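Local structure of beta-glycosidase (Bacteroides caccae, 6T2R) at residues A[73-81]-A[91-99]; A[154-162]-A[199-209]. The protein hydrolyses mucin-type O-glycans as an endo-acting enzyme of glycoside hydrolase family 16, helping a human gut bacterium to begin mucin breakdown. All coordinates share one frame; numbering follows the deposited sequence.

Contact 1 of 2, residues A[73-81]-A[91-99]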
ATOM      1  N   GLY A  73      -2.820 -20.199  -4.700  1.00 38.09           N
ATOM      2  CA  GLY A  73      -3.801 -19.173  -4.291  1.00 33.00           C
ATOM      3  C   GLY A  73      -3.180 -17.919  -3.669  1.00 33.92           C
ATOM      4  O   GLY A  73      -3.929 -17.186  -3.016  1.00 32.46           O
ATOM      5  N   LEU A  74      -1.884 -17.657  -3.907  1.00 32.98           N
ATOM      6  CA  LEU A  74      -1.151 -16.418  -3.519  1.00 32.56           C
ATOM      7  C   LEU A  74      -0.808 -15.569  -4.747  1.00 32.59           C
ATOM      8  O   LEU A  74      -0.290 -16.112  -5.766  1.00 33.00           O
ATOM      9  CB  LEU A  74       0.168 -16.809  -2.844  1.00 32.43           C
ATOM     10  CG  LEU A  74       0.063 -17.543  -1.515  1.00 31.88           C
ATOM     11  CD1 LEU A  74       1.444 -17.704  -0.925  1.00 32.10           C
ATOM     12  CD2 LEU A  74      -0.864 -16.807  -0.551  1.00 34.18           C
ATOM     13  N   LEU A  75      -0.937 -14.254  -4.626  1.00 30.75           N
ATOM     14  CA  LEU A  75      -0.339 -13.333  -5.617  1.00 27.98           C
ATOM     15  C   LEU A  75       1.164 -13.176  -5.318  1.00 26.64           C
ATOM     16  O   LEU A  75       1.502 -13.047  -4.173  1.00 29.02           O
ATOM     17  CB  LEU A  75      -1.055 -11.978  -5.562  1.00 32.66           C
ATOM     18  CG  LEU A  75      -0.309 -10.844  -6.285  1.00 30.31           C
ATOM     19  CD1 LEU A  75      -0.398 -11.064  -7.793  1.00 28.30           C
ATOM     20  CD2 LEU A  75      -0.871  -9.472  -5.871  1.00 33.50           C
ATOM     21  N   ILE A  76       2.028 -13.182  -6.332  1.00 24.04           N
ATOM     22  CA  ILE A  76       3.510 -13.056  -6.185  1.00 27.86           C
ATOM     23  C   ILE A  76       3.945 -11.888  -7.034  1.00 25.69           C
ATOM     24  O   ILE A  76       3.648 -11.890  -8.229  1.00 32.81           O
ATOM     25  CB  ILE A  76       4.245 -14.323  -6.653  1.00 29.67           C
ATOM     26  CG1 ILE A  76       3.568 -15.577  -6.113  1.00 29.23           C
ATOM     27  CG2 ILE A  76       5.714 -14.255  -6.273  1.00 30.64           C
ATOM     28  CD1 ILE A  76       3.632 -15.670  -4.628  1.00 31.14           C
ATOM     29  N   LEU A  77       4.599 -10.920  -6.436  1.00 26.67           N
ATOM     30  CA  LEU A  77       5.147  -9.763  -7.179  1.00 25.69           C
ATOM     31  C   LEU A  77       6.636  -9.788  -6.941  1.00 26.74           C
ATOM     32  O   LEU A  77       6.981 -10.033  -5.769  1.00 25.90           O
ATOM     33  CB  LEU A  77       4.518  -8.487  -6.618  1.00 27.46           C
ATOM     34  CG  LEU A  77       3.018  -8.352  -6.865  1.00 28.47           C
ATOM     35  CD1 LEU A  77       2.451  -7.177  -6.073  1.00 28.69           C
ATOM     36  CD2 LEU A  77       2.735  -8.180  -8.351  1.00 26.29           C
ATOM     37  N   LYS A  78       7.459  -9.649  -7.997  1.00 28.64           N
ATOM     38  CA  LYS A  78       8.919  -9.960  -7.895  1.00 29.89           C
ATOM     39  C   LYS A  78       9.723  -8.741  -8.317  1.00 27.02           C
ATOM     40  O   LYS A  78       9.204  -7.932  -9.103  1.00 27.92           O
ATOM     41  CB  LYS A  78       9.315 -11.166  -8.747  1.00 28.31           C
ATOM     42  CG  LYS A  78       8.393 -12.363  -8.596  1.00 32.60           C
ATOM     43  CD  LYS A  78       8.541 -13.425  -9.687  1.00 32.09           C
ATOM     44  CE  LYS A  78       7.468 -14.481  -9.555  1.00 32.92           C
ATOM     45  NZ  LYS A  78       7.640 -15.555 -10.564  1.00 33.97           N
ATOM     46  N   GLY A  79      10.900  -8.620  -7.732  1.00 29.21           N
ATOM     47  CA  GLY A  79      11.968  -7.713  -8.172  1.00 31.44           C
ATOM     48  C   GLY A  79      13.112  -8.539  -8.768  1.00 33.39           C
ATOM     49  O   GLY A  79      13.549  -9.470  -8.106  1.00 31.56           O
ATOM     50  N   ILE A  80      13.545  -8.229  -9.989  1.00 33.81           N
ATOM     51  CA  ILE A  80      14.563  -9.012 -10.740  1.00 34.58           C
ATOM     52  C   ILE A  80      15.568  -8.064 -11.405  1.00 34.87           C
ATOM     53  O   ILE A  80      15.258  -6.884 -11.663  1.00 35.65           O
ATOM     54  CB  ILE A  80      13.869  -9.904 -11.783  1.00 36.92           C
ATOM     55  CG1 ILE A  80      13.229  -9.060 -12.887  1.00 37.60           C
ATOM     56  CG2 ILE A  80      12.874 -10.839 -11.113  1.00 36.13           C
ATOM     57  CD1 ILE A  80      12.404  -9.839 -13.864  1.00 38.59           C
ATOM     58  N   VAL A  81      16.739  -8.593 -11.707  1.00 33.89           N
ATOM     59  CA  VAL A  81      17.741  -7.918 -12.558  1.00 32.75           C
ATOM     60  C   VAL A  81      17.169  -7.868 -13.971  1.00 34.25           C
ATOM     61  O   VAL A  81      16.719  -8.910 -14.428  1.00 33.39           O
ATOM     62  CB  VAL A  81      19.071  -8.671 -12.569  1.00 36.66           C
ATOM     63  CG1 VAL A  81      20.091  -7.852 -13.347  1.00 40.19           C
ATOM     64  CG2 VAL A  81      19.563  -9.012 -11.173  1.00 33.80           C
ATOM     65  N   GLN A  91      17.739  -0.698 -14.476  1.00 38.63           N
ATOM     66  CA  GLN A  91      18.675  -1.736 -13.993  1.00 41.38           C
ATOM     67  C   GLN A  91      17.893  -2.911 -13.402  1.00 39.40           C
ATOM     68  O   GLN A  91      18.350  -4.045 -13.541  1.00 38.59           O
ATOM     69  CB  GLN A  91      19.566  -1.072 -12.958  1.00 44.42           C
ATOM     70  CG  GLN A  91      20.776  -1.888 -12.555  1.00 46.19           C
ATOM     71  CD  GLN A  91      21.717  -0.958 -11.820  1.00 51.14           C
ATOM     72  OE1 GLN A  91      21.473   0.244 -11.723  1.00 57.46           O
ATOM     73  NE2 GLN A  91      22.803  -1.497 -11.294  1.00 52.06           N
ATOM     74  N   TYR A  92      16.736  -2.638 -12.796  1.00 36.66           N
ATOM     75  CA  TYR A  92      15.902  -3.639 -12.091  1.00 33.96           C
ATOM     76  C   TYR A  92      14.450  -3.460 -12.510  1.00 31.42           C
ATOM     77  O   TYR A  92      14.058  -2.323 -12.845  1.00 31.50           O
ATOM     78  CB  TYR A  92      16.062  -3.478 -10.586  1.00 33.90           C
ATOM     79  CG  TYR A  92      17.486  -3.570 -10.133  1.00 33.57           C
ATOM     80  CD1 TYR A  92      18.088  -4.799  -9.983  1.00 37.56           C
ATOM     81  CD2 TYR A  92      18.228  -2.446  -9.825  1.00 36.15           C
ATOM     82  CE1 TYR A  92      19.404  -4.923  -9.569  1.00 38.08           C
ATOM     83  CE2 TYR A  92      19.542  -2.550  -9.386  1.00 35.28           C
ATOM     84  CZ  TYR A  92      20.142  -3.794  -9.288  1.00 37.66           C
ATOM     85  OH  TYR A  92      21.433  -3.957  -8.858  1.00 43.45           O
ATOM     86  N   LEU A  93      13.708  -4.564 -12.517  1.00 30.59           N
ATOM     87  CA  LEU A  93      12.270  -4.651 -12.883  1.00 33.05           C
ATOM     88  C   LEU A  93      11.463  -5.150 -11.671  1.00 35.99           C
ATOM     89  O   LEU A  93      11.887  -6.171 -11.037  1.00 35.04           O
ATOM     90  CB  LEU A  93      12.103  -5.614 -14.052  1.00 34.08           C
ATOM     91  CG  LEU A  93      12.855  -5.230 -15.316  1.00 36.91           C
ATOM     92  CD1 LEU A  93      12.633  -6.287 -16.392  1.00 35.32           C
ATOM     93  CD2 LEU A  93      12.422  -3.843 -15.805  1.00 38.65           C
ATOM     94  N   THR A  94      10.351  -4.478 -11.352  1.00 30.88           N
ATOM     95  CA  THR A  94       9.476  -4.892 -10.228  1.00 30.61           C
ATOM     96  C   THR A  94       8.041  -4.989 -10.729  1.00 28.59           C
ATOM     97  O   THR A  94       7.685  -4.277 -11.702  1.00 29.81           O
ATOM     98  CB  THR A  94       9.573  -3.948  -9.019  1.00 30.34           C
ATOM     99  OG1 THR A  94       9.138  -2.648  -9.442  1.00 27.63           O
ATOM    100  CG2 THR A  94      10.958  -3.920  -8.411  1.00 28.86           C
ATOM    101  N   GLY A  95       7.275  -5.875 -10.098  1.00 25.39           N
ATOM    102  CA  GLY A  95       5.832  -6.039 -10.358  1.00 25.56           C
ATOM    103  C   GLY A  95       5.030  -5.272  -9.323  1.00 27.18           C
ATOM    104  O   GLY A  95       5.487  -5.177  -8.150  1.00 27.69           O
ATOM    105  N   GLY A  96       3.903  -4.715  -9.760  1.00 26.74           N
ATOM    106  CA  GLY A  96       2.933  -3.977  -8.940  1.00 26.28           C
ATOM    107  C   GLY A  96       1.554  -4.012  -9.570  1.00 27.31           C
ATOM    108  O   GLY A  96       1.468  -4.086 -10.814  1.00 25.18           O
ATOM    109  N   LEU A  97       0.524  -4.057  -8.722  1.00 26.13           N
ATOM    110  CA  LEU A  97      -0.888  -3.948  -9.121  1.00 25.72           C
ATOM    111  C   LEU A  97      -1.516  -2.736  -8.425  1.00 26.05           C
ATOM    112  O   LEU A  97      -1.148  -2.454  -7.256  1.00 23.33           O
ATOM    113  CB  LEU A  97      -1.638  -5.210  -8.723  1.00 28.06           C
ATOM    114  CG  LEU A  97      -1.238  -6.523  -9.404  1.00 31.22           C
ATOM    115  CD1 LEU A  97      -2.191  -7.617  -8.937  1.00 32.00           C
ATOM    116  CD2 LEU A  97      -1.279  -6.446 -10.924  1.00 31.88           C
ATOM    117  N   TRP A  98      -2.468  -2.081  -9.099  1.00 24.06           N
ATOM    118  CA  TRP A  98      -3.287  -1.004  -8.495  1.00 26.64           C
ATOM    119  C   TRP A  98      -4.741  -1.099  -8.947  1.00 26.51           C
ATOM    120  O   TRP A  98      -5.060  -1.810  -9.926  1.00 25.56           O
ATOM    121  CB  TRP A  98      -2.669   0.374  -8.730  1.00 26.05           C
ATOM    122  CG  TRP A  98      -2.584   0.862 -10.146  1.00 27.47           C
ATOM    123  CD1 TRP A  98      -3.291   0.455 -11.243  1.00 28.26           C
ATOM    124  CD2 TRP A  98      -1.778   1.967 -10.581  1.00 27.93           C
ATOM    125  NE1 TRP A  98      -2.944   1.202 -12.332  1.00 29.10           N
ATOM    126  CE2 TRP A  98      -2.014   2.133 -11.960  1.00 26.98           C
ATOM    127  CE3 TRP A  98      -0.883   2.820  -9.928  1.00 26.62           C
ATOM    128  CZ2 TRP A  98      -1.395   3.129 -12.700  1.00 27.44           C
ATOM    129  CZ3 TRP A  98      -0.248   3.792 -10.667  1.00 27.85           C
ATOM    130  CH2 TRP A  98      -0.513   3.950 -12.032  1.00 28.85           C
ATOM    131  N   THR A  99      -5.615  -0.521  -8.156  1.00 25.80           N
ATOM    132  CA  THR A  99      -7.071  -0.565  -8.409  1.00 27.06           C
ATOM    133  C   THR A  99      -7.492   0.741  -9.078  1.00 26.03           C
ATOM    134  O   THR A  99      -8.711   0.967  -9.147  1.00 25.91           O
ATOM    135  CB  THR A  99      -7.917  -0.728  -7.142  1.00 27.37           C
ATOM    136  OG1 THR A  99      -7.823   0.415  -6.283  1.00 26.90           O
ATOM    137  CG2 THR A  99      -7.579  -1.989  -6.396  1.00 28.49           C
TER

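Contact 2 of 2, residues A[154-162]-A[199-209]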
ATOM      1  N   SER A 154      13.302  -6.202  10.396  1.00 31.72           N
ATOM      2  CA  SER A 154      12.237  -6.902  11.145  1.00 34.73           C
ATOM      3  C   SER A 154      11.196  -5.888  11.641  1.00 32.46           C
ATOM      4  O   SER A 154      10.447  -6.196  12.604  1.00 34.72           O
ATOM      5  CB  SER A 154      12.858  -7.640  12.287  1.00 36.09           C
ATOM      6  OG  SER A 154      13.359  -6.685  13.215  1.00 43.43           O
ATOM      7  N   ILE A 155      11.166  -4.697  11.036  1.00 32.95           N
ATOM      8  CA  ILE A 155      10.114  -3.671  11.315  1.00 30.88           C
ATOM      9  C   ILE A 155       9.556  -3.186   9.981  1.00 31.43           C
ATOM     10  O   ILE A 155      10.257  -3.333   8.972  1.00 29.89           O
ATOM     11  CB  ILE A 155      10.701  -2.493  12.089  1.00 31.24           C
ATOM     12  CG1 ILE A 155      11.851  -1.876  11.282  1.00 30.69           C
ATOM     13  CG2 ILE A 155      11.072  -2.925  13.513  1.00 30.82           C
ATOM     14  CD1 ILE A 155      12.212  -0.448  11.642  1.00 32.26           C
ATOM     15  N   VAL A 156       8.368  -2.588  10.008  1.00 26.34           N
ATOM     16  CA  VAL A 156       7.798  -1.885   8.830  1.00 27.29           C
ATOM     17  C   VAL A 156       7.487  -0.460   9.268  1.00 27.40           C
ATOM     18  O   VAL A 156       7.272  -0.227  10.476  1.00 26.83           O
ATOM     19  CB  VAL A 156       6.542  -2.565   8.266  1.00 28.93           C
ATOM     20  CG1 VAL A 156       6.823  -3.974   7.776  1.00 30.79           C
ATOM     21  CG2 VAL A 156       5.395  -2.532   9.263  1.00 28.08           C
ATOM     22  N   TYR A 157       7.447   0.430   8.293  1.00 27.72           N
ATOM     23  CA  TYR A 157       6.983   1.828   8.432  1.00 27.03           C
ATOM     24  C   TYR A 157       5.512   1.864   8.026  1.00 25.19           C
ATOM     25  O   TYR A 157       5.138   1.306   6.967  1.00 22.72           O
ATOM     26  CB  TYR A 157       7.837   2.751   7.567  1.00 27.58           C
ATOM     27  CG  TYR A 157       9.294   2.820   7.964  1.00 29.66           C
ATOM     28  CD1 TYR A 157      10.158   1.759   7.720  1.00 28.86           C
ATOM     29  CD2 TYR A 157       9.820   3.954   8.546  1.00 29.72           C
ATOM     30  CE1 TYR A 157      11.496   1.812   8.071  1.00 29.60           C
ATOM     31  CE2 TYR A 157      11.163   4.029   8.892  1.00 30.95           C
ATOM     32  CZ  TYR A 157      11.999   2.955   8.653  1.00 29.44           C
ATOM     33  OH  TYR A 157      13.310   3.017   8.997  1.00 29.25           O
ATOM     34  N   GLN A 158       4.716   2.555   8.823  1.00 23.24           N
ATOM     35  CA  GLN A 158       3.402   3.061   8.393  1.00 24.61           C
ATOM     36  C   GLN A 158       3.466   4.598   8.460  1.00 27.45           C
ATOM     37  O   GLN A 158       4.056   5.133   9.442  1.00 27.54           O
ATOM     38  CB  GLN A 158       2.334   2.390   9.254  1.00 24.91           C
ATOM     39  CG  GLN A 158       2.324   0.859   9.103  1.00 25.66           C
ATOM     40  CD  GLN A 158       1.193   0.219   9.878  1.00 25.12           C
ATOM     41  OE1 GLN A 158       1.199   0.240  11.117  1.00 30.23           O
ATOM     42  NE2 GLN A 158       0.210  -0.322   9.164  1.00 22.50           N
ATOM     43  N   THR A 159       2.935   5.294   7.445  1.00 26.45           N
ATOM     44  CA  THR A 159       3.191   6.745   7.231  1.00 25.55           C
ATOM     45  C   THR A 159       2.053   7.402   6.461  1.00 24.59           C
ATOM     46  O   THR A 159       1.349   6.691   5.743  1.00 25.35           O
ATOM     47  CB  THR A 159       4.464   6.991   6.422  1.00 23.64           C
ATOM     48  OG1 THR A 159       5.443   6.036   6.801  1.00 28.15           O
ATOM     49  CG2 THR A 159       5.030   8.369   6.673  1.00 27.43           C
ATOM     50  N   VAL A 160       1.865   8.705   6.672  1.00 23.56           N
ATOM     51  CA  VAL A 160       0.988   9.574   5.835  1.00 24.81           C
ATOM     52  C   VAL A 160       1.892  10.659   5.273  1.00 23.98           C
ATOM     53  O   VAL A 160       2.864  11.033   5.941  1.00 23.80           O
ATOM     54  CB  VAL A 160      -0.238  10.181   6.563  1.00 25.20           C
ATOM     55  CG1 VAL A 160      -1.103   9.113   7.195  1.00 24.91           C
ATOM     56  CG2 VAL A 160       0.130  11.207   7.629  1.00 28.43           C
ATOM     57  N   HIS A 161       1.559  11.130   4.087  1.00 24.17           N
ATOM     58  CA  HIS A 161       2.151  12.346   3.474  1.00 25.04           C
ATOM     59  C   HIS A 161       1.014  13.252   3.015  1.00 27.32           C
ATOM     60  O   HIS A 161      -0.056  12.713   2.554  1.00 26.17           O
ATOM     61  CB  HIS A 161       3.041  11.938   2.299  1.00 26.03           C
ATOM     62  CG  HIS A 161       3.999  10.898   2.694  1.00 26.48           C
ATOM     63  ND1 HIS A 161       5.188  11.218   3.274  1.00 28.52           N
ATOM     64  CD2 HIS A 161       3.928   9.553   2.645  1.00 27.76           C
ATOM     65  CE1 HIS A 161       5.846  10.101   3.529  1.00 25.70           C
ATOM     66  NE2 HIS A 161       5.088   9.079   3.177  1.00 24.96           N
ATOM     67  N   SER A 162       1.240  14.555   3.080  1.00 25.69           N
ATOM     68  CA  SER A 162       0.247  15.572   2.684  1.00 25.31           C
ATOM     69  C   SER A 162       0.944  16.878   2.304  1.00 24.15           C
ATOM     70  O   SER A 162       2.124  16.998   2.513  1.00 20.46           O
ATOM     71  CB  SER A 162      -0.690  15.810   3.837  1.00 26.09           C
ATOM     72  OG  SER A 162      -0.009  16.404   4.944  1.00 24.98           O
ATOM     73  N   LEU A 199      -6.750   8.653  11.254  1.00 26.64           N
ATOM     74  CA  LEU A 199      -6.377   7.350  10.672  1.00 25.75           C
ATOM     75  C   LEU A 199      -5.752   6.522  11.798  1.00 28.02           C
ATOM     76  O   LEU A 199      -5.003   7.111  12.577  1.00 28.58           O
ATOM     77  CB  LEU A 199      -5.394   7.529   9.514  1.00 25.23           C
ATOM     78  CG  LEU A 199      -5.805   8.450   8.365  1.00 26.61           C
ATOM     79  CD1 LEU A 199      -4.772   8.350   7.229  1.00 25.29           C
ATOM     80  CD2 LEU A 199      -7.215   8.156   7.855  1.00 26.43           C
ATOM     81  N   VAL A 200      -6.042   5.220  11.866  1.00 27.82           N
ATOM     82  CA  VAL A 200      -5.420   4.287  12.856  1.00 26.65           C
ATOM     83  C   VAL A 200      -4.768   3.131  12.095  1.00 26.73           C
ATOM     84  O   VAL A 200      -5.497   2.440  11.355  1.00 23.69           O
ATOM     85  CB  VAL A 200      -6.437   3.736  13.863  1.00 26.80           C
ATOM     86  CG1 VAL A 200      -5.734   2.885  14.904  1.00 27.53           C
ATOM     87  CG2 VAL A 200      -7.283   4.841  14.511  1.00 27.77           C
ATOM     88  N   PHE A 201      -3.451   2.959  12.288  1.00 25.69           N
ATOM     89  CA  PHE A 201      -2.598   1.942  11.621  1.00 25.91           C
ATOM     90  C   PHE A 201      -2.419   0.739  12.537  1.00 26.09           C
ATOM     91  O   PHE A 201      -2.189   0.933  13.727  1.00 26.16           O
ATOM     92  CB  PHE A 201      -1.250   2.548  11.255  1.00 26.50           C
ATOM     93  CG  PHE A 201      -1.333   3.572  10.148  1.00 25.59           C
ATOM     94  CD1 PHE A 201      -1.261   3.203   8.806  1.00 27.52           C
ATOM     95  CD2 PHE A 201      -1.485   4.910  10.447  1.00 24.70           C
ATOM     96  CE1 PHE A 201      -1.342   4.154   7.792  1.00 25.01           C
ATOM     97  CE2 PHE A 201      -1.556   5.860   9.436  1.00 23.79           C
ATOM     98  CZ  PHE A 201      -1.469   5.491   8.118  1.00 24.04           C
ATOM     99  N   HIS A 202      -2.538  -0.454  11.974  1.00 25.45           N
ATOM    100  CA  HIS A 202      -2.425  -1.738  12.692  1.00 27.71           C
ATOM    101  C   HIS A 202      -1.487  -2.625  11.894  1.00 29.12           C
ATOM    102  O   HIS A 202      -1.477  -2.525  10.660  1.00 27.77           O
ATOM    103  CB  HIS A 202      -3.791  -2.429  12.868  1.00 27.51           C
ATOM    104  CG  HIS A 202      -4.755  -1.667  13.708  1.00 29.62           C
ATOM    105  ND1 HIS A 202      -5.734  -0.862  13.157  1.00 34.45           N
ATOM    106  CD2 HIS A 202      -4.866  -1.550  15.055  1.00 30.41           C
ATOM    107  CE1 HIS A 202      -6.438  -0.315  14.138  1.00 39.16           C
ATOM    108  NE2 HIS A 202      -5.907  -0.711  15.325  1.00 29.28           N
ATOM    109  N   VAL A 203      -0.696  -3.405  12.621  1.00 29.34           N
ATOM    110  CA  VAL A 203      -0.012  -4.628  12.131  1.00 29.17           C
ATOM    111  C   VAL A 203      -0.482  -5.790  13.025  1.00 29.78           C
ATOM    112  O   VAL A 203      -0.411  -5.635  14.268  1.00 27.55           O
ATOM    113  CB  VAL A 203       1.513  -4.422  12.160  1.00 26.03           C
ATOM    114  CG1 VAL A 203       2.242  -5.676  11.785  1.00 25.89           C
ATOM    115  CG2 VAL A 203       1.932  -3.281  11.248  1.00 28.07           C
ATOM    116  N   ASN A 204      -0.990  -6.868  12.411  1.00 29.54           N
ATOM    117  CA  ASN A 204      -1.609  -8.041  13.087  1.00 31.80           C
ATOM    118  C   ASN A 204      -2.614  -7.596  14.155  1.00 31.41           C
ATOM    119  O   ASN A 204      -2.640  -8.213  15.184  1.00 33.37           O
ATOM    120  CB  ASN A 204      -0.500  -8.935  13.663  1.00 30.64           C
ATOM    121  CG  ASN A 204       0.476  -9.334  12.576  1.00 31.52           C
ATOM    122  OD1 ASN A 204       0.051  -9.618  11.463  1.00 29.12           O
ATOM    123  ND2 ASN A 204       1.768  -9.306  12.851  1.00 25.72           N
ATOM    124  N   GLY A 205      -3.386  -6.530  13.967  1.00 32.26           N
ATOM    125  CA  GLY A 205      -4.393  -6.156  14.982  1.00 31.06           C
ATOM    126  C   GLY A 205      -3.836  -5.359  16.160  1.00 31.02           C
ATOM    127  O   GLY A 205      -4.642  -4.786  16.882  1.00 36.35           O
ATOM    128  N   LYS A 206      -2.518  -5.230  16.284  1.00 29.67           N
ATOM    129  CA  LYS A 206      -1.832  -4.307  17.205  1.00 30.33           C
ATOM    130  C   LYS A 206      -1.848  -2.890  16.605  1.00 31.04           C
ATOM    131  O   LYS A 206      -1.498  -2.713  15.436  1.00 25.23           O
ATOM    132  CB  LYS A 206      -0.423  -4.849  17.455  1.00 35.33           C
ATOM    133  CG  LYS A 206       0.448  -4.055  18.425  1.00 44.62           C
ATOM    134  CD  LYS A 206       0.343  -4.432  19.905  1.00 52.12           C
ATOM    135  CE  LYS A 206      -0.219  -3.327  20.785  1.00 60.66           C
ATOM    136  NZ  LYS A 206      -0.719  -3.842  22.088  1.00 64.71           N
ATOM    137  N   ARG A 207      -2.246  -1.896  17.395  1.00 30.61           N
ATOM    138  CA  ARG A 207      -2.223  -0.472  16.997  1.00 30.57           C
ATOM    139  C   ARG A 207      -0.763  -0.029  16.942  1.00 26.89           C
ATOM    140  O   ARG A 207      -0.070  -0.187  17.948  1.00 28.27           O
ATOM    141  CB  ARG A 207      -3.012   0.402  17.981  1.00 34.23           C
ATOM    142  CG  ARG A 207      -2.782   1.900  17.770  1.00 40.45           C
ATOM    143  CD  ARG A 207      -3.815   2.853  18.374  1.00 44.96           C
ATOM    144  NE  ARG A 207      -4.430   2.393  19.617  1.00 51.79           N
ATOM    145  CZ  ARG A 207      -3.834   2.371  20.799  1.00 54.63           C
ATOM    146  NH1 ARG A 207      -2.585   2.796  20.919  1.00 59.15           N
ATOM    147  NH2 ARG A 207      -4.493   1.917  21.855  1.00 56.04           N
ATOM    148  N   ASN A 208      -0.342   0.524  15.808  1.00 24.33           N
ATOM    149  CA  ASN A 208       0.986   1.142  15.589  1.00 25.76           C
ATOM    150  C   ASN A 208       0.875   2.591  16.074  1.00 25.65           C
ATOM    151  O   ASN A 208       1.571   2.965  16.999  1.00 22.62           O
ATOM    152  CB  ASN A 208       1.449   1.053  14.128  1.00 25.92           C
ATOM    153  CG  ASN A 208       2.840   1.626  13.912  1.00 26.40           C
ATOM    154  OD1 ASN A 208       3.419   2.158  14.841  1.00 29.51           O
ATOM    155  ND2 ASN A 208       3.371   1.578  12.696  1.00 26.65           N
ATOM    156  N   PHE A 209       0.056   3.396  15.423  1.00 25.48           N
ATOM    157  CA  PHE A 209      -0.065   4.823  15.766  1.00 27.00           C
ATOM    158  C   PHE A 209      -1.330   5.361  15.137  1.00 27.04           C
ATOM    159  O   PHE A 209      -1.927   4.637  14.289  1.00 27.69           O
ATOM    160  CB  PHE A 209       1.162   5.623  15.337  1.00 24.62           C
ATOM    161  CG  PHE A 209       1.168   6.105  13.912  1.00 24.16           C
ATOM    162  CD1 PHE A 209       1.456   5.237  12.873  1.00 23.60           C
ATOM    163  CD2 PHE A 209       1.019   7.449  13.622  1.00 25.74           C
ATOM    164  CE1 PHE A 209       1.533   5.705  11.574  1.00 25.68           C
ATOM    165  CE2 PHE A 209       1.089   7.920  12.314  1.00 26.48           C
ATOM    166  CZ  PHE A 209       1.344   7.043  11.290  1.00 27.43           C
TER

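Contact 1 of 2, residues A[73-81]-A[91-99]
Ile80 and Leu93 form a hydrogen-bonded pair in the hairpin of strands 74-81 and 92-98, whose first part, 92-94, runs antiparallel to 74-81 at 168° with the axes 4.7 Å apart. Ile80 N gives its hydrogen to Leu93 O over 2.8 Å. The return bond, from Leu93 N to Ile80 O, is 2.9 Å long and almost straight. Two residues further along each strand, beyond the non-hydrogen-bonded pair Gly79-Thr94, Gly95 N bonds to Lys78 O at 3.0 Å, but past Gly95 the ladder ends. Segment 96-98 turns off, lying at 127° to strand 74-81, and strand 68-71 and the residue before it, Cys67, take over that edge, Glu69 bonding to Ile76 and Cys67 to Lys78.

Glycine suits position 95, where a side chain would crowd Leu77: the leucine's CD2 lies 3.8 Å from Gly95 C. Thr94 rests its methyl CG2 3.9 Å from Gly79 CA, while Thr94 OG1 hydrogen-bonds to Thr60. Where the backbones have parted, leucines span the interval: Leu75 and Leu97 meet tip to tip, CD2 to CD1 at 3.8 Å. Leu75 is aimed there by a chi1 of 166°, which sets CG opposite the backbone N. On the face of Ile80 and Leu93, Ile80 CG1 packs at an angle against Leu93 CB, 3.8 Å away. Tyr92 presents its ring edge to Ile80 O, and Lys78 turns away to a salt bridge with Glu69.

Polar backbone bonding and apolar contact thus divide the work. Amides hold the hairpin where its strands run side by side, and buried leucine side chains, which need no hydrogen-bonding partners, make the contact where the strands separate.

Contact 2 of 2, residues A[154-162]-A[199-209]
Gln158 and Asn208 supply the polar part, joining strands stacked face to face, nearly antiparallel (165°), rather than paired edge to edge: the axes of 155-161 and 199-203 lie 8.6 Å apart. Asn208 ND2 donates to Gln158 OE1 over 3.0 Å, on a lone pair, and the two amides are nearly coplanar. Asn208 reaches it with CG opposite the backbone N (chi1 -177°). The other end of the glutamine amide, NE2, bonds to His202 O at 3.2 Å, approaching from above the carbonyl plane.

Two phenylalanines also meet Gln158, one at its CB, 3.7 Å from Phe201 CD1, and one at its backbone O, 3.4 Å from Phe209 CE1. Val160 CG1 sits at the edge of the Phe201 ring, 3.8 Å from CZ.

Among the aliphatic contacts, Val160 CG1 meets Leu199 CD1 at 3.7 Å. Toward the other end, Val156 CG2 touches Val203 CG2 at 4.1 Å. Valine and leucine, with no polar atoms in their side chains, suit this buried face.

Gln158 NE2 also bonds to Ile146 O, and Asn208 ND2 to Asn178 O. The buried Gln158 amide therefore has partners at both ends, which probably offsets the cost of burying it.

Along the chain the contacts come in series, contact 1 closing before contact 2 opens. Their centres are 23 Å apart on opposite sides of the chain's centre, and the nearest atoms stay about 14 Å from each other. Both belong to the curved beta-sandwich (jelly roll) known for family 16. Strand 74-81 connects through 251-263, 108-116 and 187-195 to strand 198-203, while 92-98 connects through 228-233, 125-130 and 143-145 to 155-161. The same two runs of strands therefore meet at two places, joined by backbone pairing in contact 1 and by side-chain packing in contact 2.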